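Local coordinates for protein clan CA, family C40, NlpC/P60 superfamily cysteine peptidase (Trichomonas vaginalis, PDB 6BIO) that probably acts as a cysteine peptidase of the NlpC/P60 family, hydrolysing peptidoglycan, at residues A[247-252]-A[263-268]. Sequence-based numbering, arbitrary orientation.
Sequences FIHAST and YKYPYP
The CZ corner of F247 points straight into one face of the Y265 ring, 3.7 Å from Y265 CD2 and almost directly over the ring's centre. This is a T-shaped pair: the planes stand at 86°, the centroids lie 5.2 Å apart, and F247 gives the edge while Y265 gives the face. With CG anti to its backbone N (chi1 -171°), Y265 runs from the 263-268 loop toward strand 246-251. Its other face is touched near the rim by Y267 CD2, from the same loop.

H249 meets the same ring farther out, near its hydroxyl end. H249 CE1 sits 4.1 Å from Y265 CE1, with the rings set obliquely, so this is a looser van der Waals touch. With its CG between the backbone N and the carbonyl carbon (chi1 63°), the imidazole lies between its strand neighbours, F247 CE1 over one face and S251 CB over the other, each toward the rim, which should restrict its rotation. No direct hydrogen bond joins the two segments, but one water bridges them, 3.1 Å from S251 OG and 3.1 Å from Y265 OH, lying in the plane of the phenol ring.

Outside the pair, F225 meets both partners, edge-to-face with Y265 and at a shallower tilt with F247, and Q260 of the edge strand 256-261 packs against all three aromatic residues. H249 ND1 is hydrogen-bonded to H237 NE2, and Y265 also touches H237. This aromatic cluster holds the loop between strands 256-261 and 269-274 against the antiparallel sheet. The histidine pair on adjacent strands is consistent with the Cys-His-His active site of NlpC/P60 peptidases, with H249 as the probable third member orienting H237.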
loop_
_atom_site.group_PDB
_atom_site.type_symbol
_atom_site.label_atom_id
_atom_site.label_comp_id
_atom_site.label_asym_id
_atom_site.label_seq_id
_atom_site.Cartn_x
_atom_site.Cartn_y
_atom_site.Cartn_z
ATOM N N PHE A 247 13.694 -13.154 -8.848
ATOM C CA PHE A 247 13.026 -12.406 -7.800
ATOM C C PHE A 247 13.987 -11.405 -7.197
ATOM O O PHE A 247 15.193 -11.474 -7.388
ATOM C CB PHE A 247 12.400 -13.312 -6.742
ATOM C CG PHE A 247 13.373 -14.146 -5.871
ATOM C CD1 PHE A 247 13.833 -13.632 -4.659
ATOM C CD2 PHE A 247 13.637 -15.497 -6.143
ATOM C CE1 PHE A 247 14.623 -14.402 -3.804
ATOM C CE2 PHE A 247 14.404 -16.250 -5.301
ATOM C CZ PHE A 247 14.909 -15.697 -4.124
ATOM N N ILE A 248 13.415 -10.417 -6.520
ATOM C CA ILE A 248 14.187 -9.447 -5.753
ATOM C C ILE A 248 13.928 -9.662 -4.265
ATOM O O ILE A 248 12.798 -9.941 -3.840
ATOM C CB ILE A 248 13.865 -8.012 -6.197
ATOM C CG1 ILE A 248 14.513 -7.743 -7.555
ATOM C CG2 ILE A 248 14.348 -7.000 -5.136
ATOM C CD1 ILE A 248 14.144 -6.417 -8.193
ATOM N N HIS A 249 14.985 -9.590 -3.468
ATOM C CA HIS A 249 14.869 -9.751 -2.029
ATOM C C HIS A 249 15.941 -8.948 -1.300
ATOM O O HIS A 249 16.967 -8.567 -1.874
ATOM C CB HIS A 249 14.960 -11.227 -1.595
ATOM C CG HIS A 249 16.265 -11.925 -1.884
ATOM N ND1 HIS A 249 16.638 -13.047 -1.179
ATOM C CD2 HIS A 249 17.220 -11.747 -2.830
ATOM C CE1 HIS A 249 17.800 -13.499 -1.630
ATOM N NE2 HIS A 249 18.172 -12.735 -2.644
ATOM N N ALA A 250 15.671 -8.668 -0.029
ATOM C CA ALA A 250 16.695 -8.165 0.866
ATOM C C ALA A 250 17.348 -9.379 1.502
ATOM O O ALA A 250 16.655 -10.185 2.146
ATOM C CB ALA A 250 16.096 -7.253 1.928
ATOM N N SER A 251 18.650 -9.509 1.321
ATOM C CA SER A 251 19.345 -10.708 1.739
ATOM C C SER A 251 20.542 -10.375 2.602
ATOM O O SER A 251 21.242 -9.402 2.348
ATOM C CB SER A 251 19.864 -11.422 0.511
ATOM O OG SER A 251 20.574 -12.599 0.844
ATOM N N THR A 252 20.808 -11.222 3.596
ATOM C CA THR A 252 22.040 -11.069 4.356
ATOM C C THR A 252 23.250 -11.492 3.549
ATOM O O THR A 252 24.365 -11.086 3.891
ATOM C CB THR A 252 21.991 -11.850 5.670
ATOM O OG1 THR A 252 21.689 -13.226 5.408
ATOM C CG2 THR A 252 21.009 -11.242 6.600
ATOM N N TYR A 263 15.208 -20.306 -9.935
ATOM C CA TYR A 263 15.416 -21.745 -10.047
ATOM C C TYR A 263 16.697 -22.193 -9.353
ATOM O O TYR A 263 16.741 -23.295 -8.815
ATOM C CB TYR A 263 15.434 -22.140 -11.521
ATOM C CG TYR A 263 15.672 -23.607 -11.768
ATOM C CD1 TYR A 263 14.652 -24.528 -11.573
ATOM C CD2 TYR A 263 16.922 -24.082 -12.207
ATOM C CE1 TYR A 263 14.861 -25.881 -11.798
ATOM C CE2 TYR A 263 17.138 -25.417 -12.432
ATOM C CZ TYR A 263 16.098 -26.322 -12.224
ATOM O OH TYR A 263 16.283 -27.675 -12.441
ATOM N N LYS A 264 17.728 -21.347 -9.326
ATOM C CA LYS A 264 18.982 -21.671 -8.660
ATOM C C LYS A 264 19.006 -21.370 -7.162
ATOM O O LYS A 264 19.976 -21.736 -6.481
ATOM C CB LYS A 264 20.131 -20.897 -9.299
ATOM C CG LYS A 264 20.369 -21.256 -10.735
ATOM C CD LYS A 264 21.674 -20.635 -11.230
ATOM C CE LYS A 264 22.081 -21.156 -12.602
ATOM N NZ LYS A 264 22.218 -20.046 -13.556
ATOM N N TYR A 265 18.009 -20.717 -6.623
ATOM C CA TYR A 265 18.048 -20.390 -5.206
ATOM C C TYR A 265 17.921 -21.684 -4.395
ATOM O O TYR A 265 16.928 -22.411 -4.566
ATOM C CB TYR A 265 16.912 -19.444 -4.884
ATOM C CG TYR A 265 16.935 -18.851 -3.500
ATOM C CD1 TYR A 265 18.015 -18.095 -3.055
ATOM C CD2 TYR A 265 15.852 -19.004 -2.636
ATOM C CE1 TYR A 265 18.029 -17.546 -1.807
ATOM C CE2 TYR A 265 15.864 -18.431 -1.381
ATOM C CZ TYR A 265 16.949 -17.706 -0.981
ATOM O OH TYR A 265 16.939 -17.141 0.264
ATOM N N PRO A 266 18.847 -21.994 -3.487
ATOM C CA PRO A 266 18.925 -23.367 -2.948
ATOM C C PRO A 266 18.141 -23.580 -1.669
ATOM O O PRO A 266 18.632 -24.269 -0.772
ATOM C CB PRO A 266 20.428 -23.534 -2.701
ATOM C CG PRO A 266 20.820 -22.175 -2.307
ATOM C CD PRO A 266 20.089 -21.250 -3.202
ATOM N N TYR A 267 16.955 -23.009 -1.544
ATOM C CA TYR A 267 16.118 -23.234 -0.383
ATOM C C TYR A 267 14.699 -23.522 -0.832
ATOM O O TYR A 267 14.257 -23.010 -1.865
ATOM C CB TYR A 267 16.093 -21.996 0.518
ATOM C CG TYR A 267 17.451 -21.650 1.034
ATOM C CD1 TYR A 267 17.986 -22.311 2.122
ATOM C CD2 TYR A 267 18.206 -20.654 0.441
ATOM C CE1 TYR A 267 19.221 -21.980 2.612
ATOM C CE2 TYR A 267 19.465 -20.361 0.898
ATOM C CZ TYR A 267 19.961 -21.029 1.982
ATOM O OH TYR A 267 21.205 -20.702 2.450
ATOM N N PRO A 268 13.967 -24.348 -0.091
ATOM C CA PRO A 268 12.636 -24.735 -0.550
ATOM C C PRO A 268 11.620 -23.619 -0.428
ATOM O O PRO A 268 11.586 -22.882 0.557
ATOM C CB PRO A 268 12.261 -25.871 0.392
ATOM C CG PRO A 268 13.098 -25.619 1.584
ATOM C CD PRO A 268 14.377 -25.115 1.088
HETATM O O HOH W 1 19.291 -15.399 1.124
#